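Local coordinates for protein putative phosphomannomutase (Thermus thermophilus, PDB 1TUO) that probably acts as a magnesium-dependent phosphosugar mutase of the phosphohexose mutase family, shifting a phosphate group from one position of a sugar to another, at residues A[51-56]-A[63-68]; A[30-35]-A[116-121]; A[80-83]-A[89-92]. All blocks are in the same frame, centred on the assembly; numbering follows the deposited sequence.

Contact 1. Residues A[51-56]-A[63-68]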
ATOM      1  N   VAL A  51      -0.880 -18.770  13.650  1.00 18.49           N
ATOM      2  CA  VAL A  51      -1.498 -17.578  13.076  1.00 17.06           C
ATOM      3  C   VAL A  51      -0.811 -16.389  13.712  1.00 17.71           C
ATOM      4  O   VAL A  51      -0.613 -16.368  14.925  1.00 17.61           O
ATOM      5  CB  VAL A  51      -3.005 -17.471  13.405  1.00 17.77           C
ATOM      6  CG1 VAL A  51      -3.579 -16.190  12.785  1.00 19.25           C
ATOM      7  CG2 VAL A  51      -3.745 -18.688  12.877  1.00 21.01           C
ATOM      8  N   VAL A  52      -0.445 -15.411  12.890  1.00 16.26           N
ATOM      9  CA  VAL A  52       0.197 -14.206  13.394  1.00 16.19           C
ATOM     10  C   VAL A  52      -0.825 -13.083  13.327  1.00 16.34           C
ATOM     11  O   VAL A  52      -1.499 -12.917  12.313  1.00 17.17           O
ATOM     12  CB  VAL A  52       1.431 -13.836  12.553  1.00 16.85           C
ATOM     13  CG1 VAL A  52       2.155 -12.661  13.185  1.00 18.20           C
ATOM     14  CG2 VAL A  52       2.375 -15.038  12.465  1.00 18.21           C
ATOM     15  N   VAL A  53      -0.957 -12.339  14.420  1.00 15.93           N
ATOM     16  CA  VAL A  53      -1.908 -11.229  14.484  1.00 15.75           C
ATOM     17  C   VAL A  53      -1.150  -9.926  14.718  1.00 15.37           C
ATOM     18  O   VAL A  53      -0.173  -9.894  15.462  1.00 16.26           O
ATOM     19  CB  VAL A  53      -2.912 -11.424  15.648  1.00 15.61           C
ATOM     20  CG1 VAL A  53      -3.870 -10.224  15.728  1.00 16.37           C
ATOM     21  CG2 VAL A  53      -3.706 -12.707  15.438  1.00 15.34           C
ATOM     22  N   GLY A  54      -1.601  -8.855  14.077  1.00 16.24           N
ATOM     23  CA  GLY A  54      -0.958  -7.570  14.263  1.00 16.12           C
ATOM     24  C   GLY A  54      -2.008  -6.476  14.277  1.00 15.56           C
ATOM     25  O   GLY A  54      -3.170  -6.727  13.954  1.00 15.84           O
ATOM     26  N   HIS A  55      -1.609  -5.264  14.659  1.00 15.70           N
ATOM     27  CA  HIS A  55      -2.546  -4.138  14.681  1.00 16.99           C
ATOM     28  C   HIS A  55      -1.807  -2.837  14.396  1.00 16.11           C
ATOM     29  O   HIS A  55      -0.591  -2.781  14.544  1.00 16.03           O
ATOM     30  CB  HIS A  55      -3.223  -4.053  16.047  1.00 15.95           C
ATOM     31  CG  HIS A  55      -2.284  -3.736  17.169  1.00 16.15           C
ATOM     32  ND1 HIS A  55      -1.934  -2.446  17.509  1.00 17.97           N
ATOM     33  CD2 HIS A  55      -1.634  -4.544  18.039  1.00 16.67           C
ATOM     34  CE1 HIS A  55      -1.110  -2.475  18.540  1.00 17.66           C
ATOM     35  NE2 HIS A  55      -0.913  -3.735  18.882  1.00 17.62           N
ATOM     36  N   ASP A  56      -2.535  -1.800  13.981  1.00 14.80           N
ATOM     37  CA  ASP A  56      -1.902  -0.513  13.714  1.00 16.37           C
ATOM     38  C   ASP A  56      -2.134   0.433  14.894  1.00 16.43           C
ATOM     39  O   ASP A  56      -2.303  -0.034  16.018  1.00 16.92           O
ATOM     40  CB  ASP A  56      -2.390   0.090  12.388  1.00 16.46           C
ATOM     41  CG  ASP A  56      -3.881   0.355  12.352  1.00 15.35           C
ATOM     42  OD1 ASP A  56      -4.381   0.628  11.239  1.00 16.49           O
ATOM     43  OD2 ASP A  56      -4.548   0.302  13.407  1.00 15.45           O
ATOM     44  N   ALA A  63      -6.582  -3.586  21.446  1.00 19.05           N
ATOM     45  CA  ALA A  63      -7.543  -4.397  22.193  1.00 17.92           C
ATOM     46  C   ALA A  63      -8.245  -5.418  21.293  1.00 17.86           C
ATOM     47  O   ALA A  63      -8.472  -6.563  21.700  1.00 17.76           O
ATOM     48  CB  ALA A  63      -8.576  -3.496  22.873  1.00 18.17           C
ATOM     49  N   PHE A  64      -8.592  -5.006  20.076  1.00 16.95           N
ATOM     50  CA  PHE A  64      -9.248  -5.913  19.139  1.00 16.63           C
ATOM     51  C   PHE A  64      -8.290  -7.039  18.762  1.00 15.80           C
ATOM     52  O   PHE A  64      -8.695  -8.193  18.626  1.00 15.62           O
ATOM     53  CB  PHE A  64      -9.689  -5.163  17.877  1.00 16.25           C
ATOM     54  CG  PHE A  64     -10.939  -4.325  18.061  1.00 16.81           C
ATOM     55  CD1 PHE A  64     -10.907  -2.952  17.867  1.00 16.91           C
ATOM     56  CD2 PHE A  64     -12.152  -4.923  18.383  1.00 18.74           C
ATOM     57  CE1 PHE A  64     -12.072  -2.182  17.987  1.00 18.19           C
ATOM     58  CE2 PHE A  64     -13.315  -4.163  18.505  1.00 19.54           C
ATOM     59  CZ  PHE A  64     -13.272  -2.791  18.304  1.00 18.52           C
ATOM     60  N   ALA A  65      -7.015  -6.697  18.590  1.00 15.67           N
ATOM     61  CA  ALA A  65      -6.012  -7.697  18.229  1.00 16.83           C
ATOM     62  C   ALA A  65      -5.806  -8.717  19.352  1.00 17.62           C
ATOM     63  O   ALA A  65      -5.633  -9.910  19.096  1.00 17.50           O
ATOM     64  CB  ALA A  65      -4.686  -7.014  17.889  1.00 17.30           C
ATOM     65  N   ARG A  66      -5.807  -8.251  20.594  1.00 17.38           N
ATOM     66  CA  ARG A  66      -5.634  -9.153  21.723  1.00 19.28           C
ATOM     67  C   ARG A  66      -6.842 -10.085  21.808  1.00 18.21           C
ATOM     68  O   ARG A  66      -6.702 -11.277  22.083  1.00 19.22           O
ATOM     69  CB  ARG A  66      -5.489  -8.360  23.029  1.00 18.95           C
ATOM     70  CG  ARG A  66      -4.181  -7.581  23.153  1.00 21.90           C
ATOM     71  CD  ARG A  66      -3.944  -7.117  24.590  1.00 25.40           C
ATOM     72  NE  ARG A  66      -4.976  -6.195  25.057  1.00 28.09           N
ATOM     73  CZ  ARG A  66      -4.968  -4.883  24.840  1.00 28.64           C
ATOM     74  NH1 ARG A  66      -3.977  -4.322  24.162  1.00 28.72           N
ATOM     75  NH2 ARG A  66      -5.956  -4.128  25.304  1.00 31.14           N
ATOM     76  N   ALA A  67      -8.026  -9.536  21.549  1.00 16.82           N
ATOM     77  CA  ALA A  67      -9.262 -10.314  21.600  1.00 17.99           C
ATOM     78  C   ALA A  67      -9.259 -11.389  20.516  1.00 17.02           C
ATOM     79  O   ALA A  67      -9.629 -12.540  20.763  1.00 17.83           O
ATOM     80  CB  ALA A  67     -10.466  -9.392  21.420  1.00 19.06           C
ATOM     81  N   LEU A  68      -8.844 -11.011  19.313  1.00 16.08           N
ATOM     82  CA  LEU A  68      -8.792 -11.963  18.207  1.00 15.78           C
ATOM     83  C   LEU A  68      -7.761 -13.058  18.492  1.00 15.33           C
ATOM     84  O   LEU A  68      -8.010 -14.242  18.241  1.00 17.48           O
ATOM     85  CB  LEU A  68      -8.444 -11.239  16.897  1.00 16.11           C
ATOM     86  CG  LEU A  68      -8.173 -12.115  15.669  1.00 16.43           C
ATOM     87  CD1 LEU A  68      -9.398 -12.961  15.345  1.00 17.71           C
ATOM     88  CD2 LEU A  68      -7.797 -11.225  14.479  1.00 16.99           C
TER
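Ala-65 points its methyl at strand 51-55 and meets it between Val-53 and His-55, two residues whose side chains leave the same face of the strand. The close part lies here: Ala-65 CB is 3.8 Å from His-55 CB and 3.9 Å from His-55 CD2, approaching the imidazole obliquely. Val-53 places CG1 anti to its backbone N (chi1 178°), which brings this branch 4.0 Å from Ala-65 CB and beside Ala-65 O. Toward the next turn the packing slackens, Val-53 CG1 and Leu-68 CD2 being 4.2 Å apart; Leu-68 is covered further by Ala-104 and Leu-106 of strand 102-106. The solvent side belongs to the exposed Arg-66, which forms a long, weak ion pair with Asp-62. The imidazole is held by a bond within its own segment: His-55 ND1 donates to Asp-56 O over 2.9 Å at a nearly straight 162°, with the acceptor close to the ring plane. With an alanine here in place of His-55, the CB contact would remain, but the Ala-65 methyl would probably lose its ring neighbour and Asp-56 O the ND1 donor. The strand and helix run antiparallel, 7.9 Å apart at the axes, and they adhere through apolar contact alone, so shape rather than polar pairing sets their spacing, with the small Ala-65 permitting the close approach.

Contact 2. Residues A[30-35]-A[116-121]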
ATOM      1  N   ALA A  30     -18.255  -7.666  19.450  1.00 18.39           N
ATOM      2  CA  ALA A  30     -19.183  -8.748  19.128  1.00 20.28           C
ATOM      3  C   ALA A  30     -18.947  -9.217  17.692  1.00 19.62           C
ATOM      4  O   ALA A  30     -18.912 -10.423  17.424  1.00 19.89           O
ATOM      5  CB  ALA A  30     -20.619  -8.270  19.289  1.00 21.56           C
ATOM      6  N   THR A  31     -18.789  -8.269  16.769  1.00 19.57           N
ATOM      7  CA  THR A  31     -18.553  -8.648  15.380  1.00 21.56           C
ATOM      8  C   THR A  31     -17.164  -9.262  15.181  1.00 20.77           C
ATOM      9  O   THR A  31     -16.946 -10.140  14.354  1.00 19.48           O
ATOM     10  CB  THR A  31     -18.681  -7.391  14.522  1.00 22.73           C
ATOM     11  OG1 THR A  31     -20.066  -7.065  14.373  1.00 26.09           O
ATOM     12  CG2 THR A  31     -18.069  -7.638  13.140  1.00 26.19           C
ATOM     13  N   LEU A  32     -16.196  -8.720  15.946  1.00 19.24           N
ATOM     14  CA  LEU A  32     -14.838  -9.250  15.906  1.00 19.55           C
ATOM     15  C   LEU A  32     -14.799 -10.734  16.308  1.00 20.52           C
ATOM     16  O   LEU A  32     -14.110 -11.548  15.715  1.00 19.39           O
ATOM     17  CB  LEU A  32     -13.984  -8.414  16.865  1.00 22.32           C
ATOM     18  CG  LEU A  32     -12.493  -8.753  16.812  1.00 24.26           C
ATOM     19  CD1 LEU A  32     -12.136  -9.967  17.676  1.00 25.25           C
ATOM     20  CD2 LEU A  32     -11.990  -9.064  15.401  1.00 24.63           C
ATOM     21  N   HIS A  33     -15.546 -11.070  17.381  1.00 18.51           N
ATOM     22  CA  HIS A  33     -15.569 -12.461  17.833  1.00 21.02           C
ATOM     23  C   HIS A  33     -16.291 -13.379  16.838  1.00 20.34           C
ATOM     24  O   HIS A  33     -15.969 -14.549  16.677  1.00 20.94           O
ATOM     25  CB  HIS A  33     -16.268 -12.512  19.195  1.00 22.17           C
ATOM     26  CG  HIS A  33     -15.274 -12.207  20.288  1.00 23.85           C
ATOM     27  ND1 HIS A  33     -14.200 -12.988  20.548  1.00 23.95           N
ATOM     28  CD2 HIS A  33     -15.235 -11.100  21.151  1.00 24.21           C
ATOM     29  CE1 HIS A  33     -13.529 -12.371  21.537  1.00 24.83           C
ATOM     30  NE2 HIS A  33     -14.123 -11.238  21.921  1.00 25.05           N
ATOM     31  N   ARG A  34     -17.278 -12.863  16.111  1.00 19.27           N
ATOM     32  CA  ARG A  34     -17.959 -13.671  15.110  1.00 20.30           C
ATOM     33  C   ARG A  34     -16.968 -13.927  13.975  1.00 19.85           C
ATOM     34  O   ARG A  34     -16.892 -15.033  13.431  1.00 19.76           O
ATOM     35  CB  ARG A  34     -19.190 -12.937  14.575  1.00 20.38           C
ATOM     36  CG  ARG A  34     -20.319 -12.813  15.583  1.00 22.33           C
ATOM     37  CD  ARG A  34     -21.431 -11.910  15.059  1.00 25.10           C
ATOM     38  NE  ARG A  34     -22.060 -12.428  13.848  1.00 26.68           N
ATOM     39  CZ  ARG A  34     -22.873 -11.722  13.068  1.00 28.41           C
ATOM     40  NH1 ARG A  34     -23.153 -10.459  13.373  1.00 30.04           N
ATOM     41  NH2 ARG A  34     -23.407 -12.277  11.985  1.00 28.98           N
ATOM     42  N   LEU A  35     -16.192 -12.904  13.630  1.00 19.49           N
ATOM     43  CA  LEU A  35     -15.209 -13.051  12.561  1.00 20.39           C
ATOM     44  C   LEU A  35     -14.107 -14.018  13.000  1.00 19.09           C
ATOM     45  O   LEU A  35     -13.633 -14.831  12.200  1.00 19.29           O
ATOM     46  CB  LEU A  35     -14.598 -11.695  12.197  1.00 22.05           C
ATOM     47  CG  LEU A  35     -13.562 -11.698  11.066  1.00 26.55           C
ATOM     48  CD1 LEU A  35     -14.154 -12.338   9.814  1.00 25.33           C
ATOM     49  CD2 LEU A  35     -13.124 -10.272  10.776  1.00 25.99           C
ATOM     50  N   LEU A 116     -12.038   0.734  11.188  1.00 17.13           N
ATOM     51  CA  LEU A 116     -11.114  -0.321  11.568  1.00 16.76           C
ATOM     52  C   LEU A 116     -11.571  -1.527  10.754  1.00 17.90           C
ATOM     53  O   LEU A 116     -12.652  -1.518  10.158  1.00 17.65           O
ATOM     54  CB  LEU A 116     -11.166  -0.592  13.077  1.00 17.18           C
ATOM     55  CG  LEU A 116      -9.979  -1.323  13.733  1.00 22.29           C
ATOM     56  CD1 LEU A 116      -8.680  -1.094  12.965  1.00 18.53           C
ATOM     57  CD2 LEU A 116      -9.832  -0.845  15.173  1.00 21.34           C
ATOM     58  N   GLY A 117     -10.741  -2.554  10.687  1.00 16.96           N
ATOM     59  CA  GLY A 117     -11.128  -3.715   9.921  1.00 17.60           C
ATOM     60  C   GLY A 117     -10.127  -4.807  10.165  1.00 16.12           C
ATOM     61  O   GLY A 117      -9.176  -4.624  10.921  1.00 16.04           O
ATOM     62  N   VAL A 118     -10.365  -5.951   9.545  1.00 17.75           N
ATOM     63  CA  VAL A 118      -9.454  -7.069   9.673  1.00 17.79           C
ATOM     64  C   VAL A 118      -9.057  -7.474   8.262  1.00 16.79           C
ATOM     65  O   VAL A 118      -9.911  -7.700   7.405  1.00 18.90           O
ATOM     66  CB  VAL A 118     -10.107  -8.269  10.390  1.00 18.12           C
ATOM     67  CG1 VAL A 118      -9.071  -9.380  10.569  1.00 20.35           C
ATOM     68  CG2 VAL A 118     -10.653  -7.836  11.753  1.00 21.10           C
ATOM     69  N   LYS A 119      -7.755  -7.518   8.015  1.00 16.97           N
ATOM     70  CA  LYS A 119      -7.238  -7.907   6.709  1.00 17.49           C
ATOM     71  C   LYS A 119      -6.439  -9.196   6.890  1.00 15.58           C
ATOM     72  O   LYS A 119      -5.469  -9.237   7.653  1.00 16.80           O
ATOM     73  CB  LYS A 119      -6.355  -6.801   6.138  1.00 19.29           C
ATOM     74  CG  LYS A 119      -7.140  -5.563   5.704  1.00 24.32           C
ATOM     75  CD  LYS A 119      -6.284  -4.645   4.849  1.00 26.18           C
ATOM     76  CE  LYS A 119      -7.105  -3.538   4.220  1.00 29.75           C
ATOM     77  NZ  LYS A 119      -6.257  -2.664   3.363  1.00 30.44           N
ATOM     78  N   PHE A 120      -6.850 -10.233   6.169  1.00 15.68           N
ATOM     79  CA  PHE A 120      -6.228 -11.553   6.259  1.00 15.48           C
ATOM     80  C   PHE A 120      -5.125 -11.778   5.233  1.00 15.76           C
ATOM     81  O   PHE A 120      -5.207 -11.313   4.095  1.00 15.79           O
ATOM     82  CB  PHE A 120      -7.301 -12.637   6.093  1.00 16.98           C
ATOM     83  CG  PHE A 120      -8.347 -12.622   7.174  1.00 17.17           C
ATOM     84  CD1 PHE A 120      -8.027 -13.005   8.470  1.00 16.81           C
ATOM     85  CD2 PHE A 120      -9.648 -12.210   6.895  1.00 18.21           C
ATOM     86  CE1 PHE A 120      -8.986 -12.982   9.488  1.00 18.97           C
ATOM     87  CE2 PHE A 120     -10.620 -12.184   7.914  1.00 19.42           C
ATOM     88  CZ  PHE A 120     -10.284 -12.572   9.208  1.00 18.30           C
ATOM     89  N   LYS A 121      -4.104 -12.513   5.657  1.00 16.19           N
ATOM     90  CA  LYS A 121      -2.955 -12.826   4.812  1.00 16.99           C
ATOM     91  C   LYS A 121      -2.827 -14.343   4.760  1.00 16.08           C
ATOM     92  O   LYS A 121      -3.111 -15.014   5.751  1.00 17.93           O
ATOM     93  CB  LYS A 121      -1.672 -12.266   5.432  1.00 16.62           C
ATOM     94  CG  LYS A 121      -1.759 -10.817   5.911  1.00 17.44           C
ATOM     95  CD  LYS A 121      -2.141  -9.879   4.777  1.00 17.61           C
ATOM     96  CE  LYS A 121      -2.145  -8.425   5.243  1.00 19.11           C
ATOM     97  NZ  LYS A 121      -2.518  -7.515   4.134  1.00 19.42           N
TER
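Leu-35 and Val-118 reach toward each other tip to tip, Leu-35 CD2 lying 3.6 Å from Val-118 CG2 and as near to Val-118 CB. The rest of the leucine turns to Phe-120: Leu-35 CG, the branch point, stands 3.9 Å from Phe-120 CZ, at the ring edge and in the ring plane, and the other branch, CD1, lies against CZ and CE2. Leu-32 makes the slighter contact, its CD2 crossing Val-118 at about a right angle, 4.1 Å from Val-118 CG2. Both leucines hold CG anti to the backbone N (chi1 -173° for Leu-32, -179° for Leu-35), which extends them from the helix toward the strand. Within the strand Val-118 CG1 sits 3.6 Å above one face of the Phe-120 ring, displaced toward its rim, so the aromatic group is met by the valine over a face and by the leucine at an edge. In the next shell, Leu-32 rests on Ala-67 and Leu-68 of helix 61-75, Leu-35 on Phe-14, and Phe-120 on Ala-104 and the ring of Tyr-39. Backbone bonds fix the strand itself, Val-118 pairing with Phe-19 and Lys-119 with Met-105. Helix 30-35 and strand 116-121 run nearly parallel, at 10°, with axes 10.5 Å apart, a span bridged wholly by branched and aromatic side chains. This is a helix packed over a mixed sheet, as in the alpha/beta/alpha domain I of phosphoglucomutases and phosphomannomutases.

Contact 3. Residues A[80-83]-A[89-92]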
ATOM      1  N   VAL A  80       0.578 -15.945  17.660  1.00 19.30           N
ATOM      2  CA  VAL A  80       1.646 -15.011  17.977  1.00 19.65           C
ATOM      3  C   VAL A  80       1.102 -13.622  17.677  1.00 18.77           C
ATOM      4  O   VAL A  80       0.690 -13.342  16.554  1.00 17.47           O
ATOM      5  CB  VAL A  80       2.906 -15.230  17.110  1.00 19.90           C
ATOM      6  CG1 VAL A  80       3.841 -14.029  17.242  1.00 23.78           C
ATOM      7  CG2 VAL A  80       3.629 -16.500  17.547  1.00 22.80           C
ATOM      8  N   LEU A  81       1.072 -12.766  18.691  1.00 18.30           N
ATOM      9  CA  LEU A  81       0.605 -11.399  18.514  1.00 18.13           C
ATOM     10  C   LEU A  81       1.866 -10.546  18.451  1.00 18.11           C
ATOM     11  O   LEU A  81       2.730 -10.654  19.315  1.00 19.01           O
ATOM     12  CB  LEU A  81      -0.255 -10.956  19.704  1.00 17.98           C
ATOM     13  CG  LEU A  81      -0.640  -9.468  19.727  1.00 18.33           C
ATOM     14  CD1 LEU A  81      -1.580  -9.158  18.570  1.00 20.00           C
ATOM     15  CD2 LEU A  81      -1.308  -9.122  21.064  1.00 19.94           C
ATOM     16  N   LEU A  82       1.980  -9.714  17.423  1.00 17.50           N
ATOM     17  CA  LEU A  82       3.152  -8.869  17.301  1.00 17.45           C
ATOM     18  C   LEU A  82       3.064  -7.723  18.293  1.00 17.77           C
ATOM     19  O   LEU A  82       2.007  -7.115  18.472  1.00 17.94           O
ATOM     20  CB  LEU A  82       3.286  -8.337  15.874  1.00 17.06           C
ATOM     21  CG  LEU A  82       3.456  -9.437  14.825  1.00 17.16           C
ATOM     22  CD1 LEU A  82       3.614  -8.813  13.447  1.00 18.21           C
ATOM     23  CD2 LEU A  82       4.683 -10.282  15.167  1.00 18.80           C
ATOM     24  N   LYS A  83       4.191  -7.446  18.937  1.00 18.90           N
ATOM     25  CA  LYS A  83       4.294  -6.400  19.944  1.00 21.06           C
ATOM     26  C   LYS A  83       4.184  -4.972  19.422  1.00 20.97           C
ATOM     27  O   LYS A  83       4.952  -4.551  18.548  1.00 20.12           O
ATOM     28  CB  LYS A  83       5.615  -6.548  20.708  1.00 22.40           C
ATOM     29  CG  LYS A  83       5.798  -5.526  21.826  1.00 27.68           C
ATOM     30  CD  LYS A  83       7.153  -5.677  22.499  1.00 31.93           C
ATOM     31  CE  LYS A  83       7.327  -4.660  23.619  1.00 35.12           C
ATOM     32  NZ  LYS A  83       7.225  -3.258  23.118  1.00 38.27           N
ATOM     33  N   PRO A  89       3.213  -4.577   6.218  1.00 17.21           N
ATOM     34  CA  PRO A  89       4.271  -5.443   5.681  1.00 18.85           C
ATOM     35  C   PRO A  89       5.039  -6.246   6.732  1.00 18.32           C
ATOM     36  O   PRO A  89       5.517  -7.339   6.435  1.00 18.87           O
ATOM     37  CB  PRO A  89       5.162  -4.473   4.897  1.00 19.82           C
ATOM     38  CG  PRO A  89       4.859  -3.120   5.515  1.00 19.57           C
ATOM     39  CD  PRO A  89       3.374  -3.199   5.729  1.00 18.45           C
ATOM     40  N   LEU A  90       5.166  -5.722   7.952  1.00 17.67           N
ATOM     41  CA  LEU A  90       5.862  -6.474   8.997  1.00 17.45           C
ATOM     42  C   LEU A  90       5.002  -7.688   9.377  1.00 18.12           C
ATOM     43  O   LEU A  90       5.514  -8.790   9.601  1.00 16.68           O
ATOM     44  CB  LEU A  90       6.108  -5.608  10.240  1.00 19.57           C
ATOM     45  CG  LEU A  90       6.628  -6.346  11.488  1.00 19.71           C
ATOM     46  CD1 LEU A  90       7.898  -7.110  11.135  1.00 23.48           C
ATOM     47  CD2 LEU A  90       6.898  -5.349  12.617  1.00 22.26           C
ATOM     48  N   LEU A  91       3.691  -7.492   9.455  1.00 16.91           N
ATOM     49  CA  LEU A  91       2.812  -8.605   9.790  1.00 17.20           C
ATOM     50  C   LEU A  91       2.884  -9.653   8.679  1.00 16.65           C
ATOM     51  O   LEU A  91       3.015 -10.850   8.946  1.00 16.26           O
ATOM     52  CB  LEU A  91       1.375  -8.105   9.988  1.00 18.60           C
ATOM     53  CG  LEU A  91       0.252  -9.091  10.352  1.00 19.22           C
ATOM     54  CD1 LEU A  91      -0.244  -9.794   9.099  1.00 17.50           C
ATOM     55  CD2 LEU A  91       0.737 -10.088  11.397  1.00 17.74           C
ATOM     56  N   SER A  92       2.829  -9.210   7.429  1.00 16.65           N
ATOM     57  CA  SER A  92       2.896 -10.150   6.311  1.00 19.37           C
ATOM     58  C   SER A  92       4.242 -10.872   6.309  1.00 18.83           C
ATOM     59  O   SER A  92       4.320 -12.071   6.039  1.00 18.44           O
ATOM     60  CB  SER A  92       2.674  -9.422   4.984  1.00 19.60           C
ATOM     61  OG  SER A  92       1.343  -8.924   4.904  1.00 21.32           O
TER
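Leu-82, whose side chain presses on Leu-91, is fixed at its backbone by the neighbouring strand: Leu-82 N meets Val-53 O in a backbone hydrogen bond of the parallel pair of strands. From this point the side chain leaves toward helix 89-92, with CG anti to the carbonyl carbon (chi1 -61°). One methyl does the touching. Leu-82 CD1 comes 3.7 Å from Leu-91 CA, against the helix backbone itself, and 3.8 Å from Leu-91 CD2, the two leucines crossing at about a right angle. The same methyl, Leu-82 CD1, is 4.4 Å from Leu-90 CG, so it is flanked by two consecutive residues of the helix. Val-52 of strand 50-55 lies against both Leu-82 and Leu-91 and widens the apolar patch. On the helix side turned away from the strand, Ser-92 OG hydrogen-bonds to Glu-345. Leu-81 leads to helix 61-75 while Leu-82 leads to helix 88-97, the alternation expected of a strand sandwiched between helical layers. Strand 78-82, helix 88-97 and strand 102-106 form a beta-alpha-beta crossover that passes strand 50-55, part of the three-layer alpha/beta/alpha architecture.

In the fold
All three contacts belong to domain I and share its mixed sheet. Contacts 1 and 3 have centres about 9 Å apart and are joined directly, strands 50-55 and 78-82 being parallel neighbours; their helices cover opposite faces. Contact 2 lies on the same face as contact 1, also about 9 Å away between centres, and Phe-64 CD1 meets Leu-116 CD2 at 3.6 Å. Contacts 2 and 3, about 16 Å apart, meet where Lys-121 CG lies 3.7 Å from Leu-91 CD1; Lys-121 and Ser-92 both bind Glu-345. Asp-56 bonds to Thr-107, at the start of a loop whose sequence is consistent with the phosphoserine loop of this family.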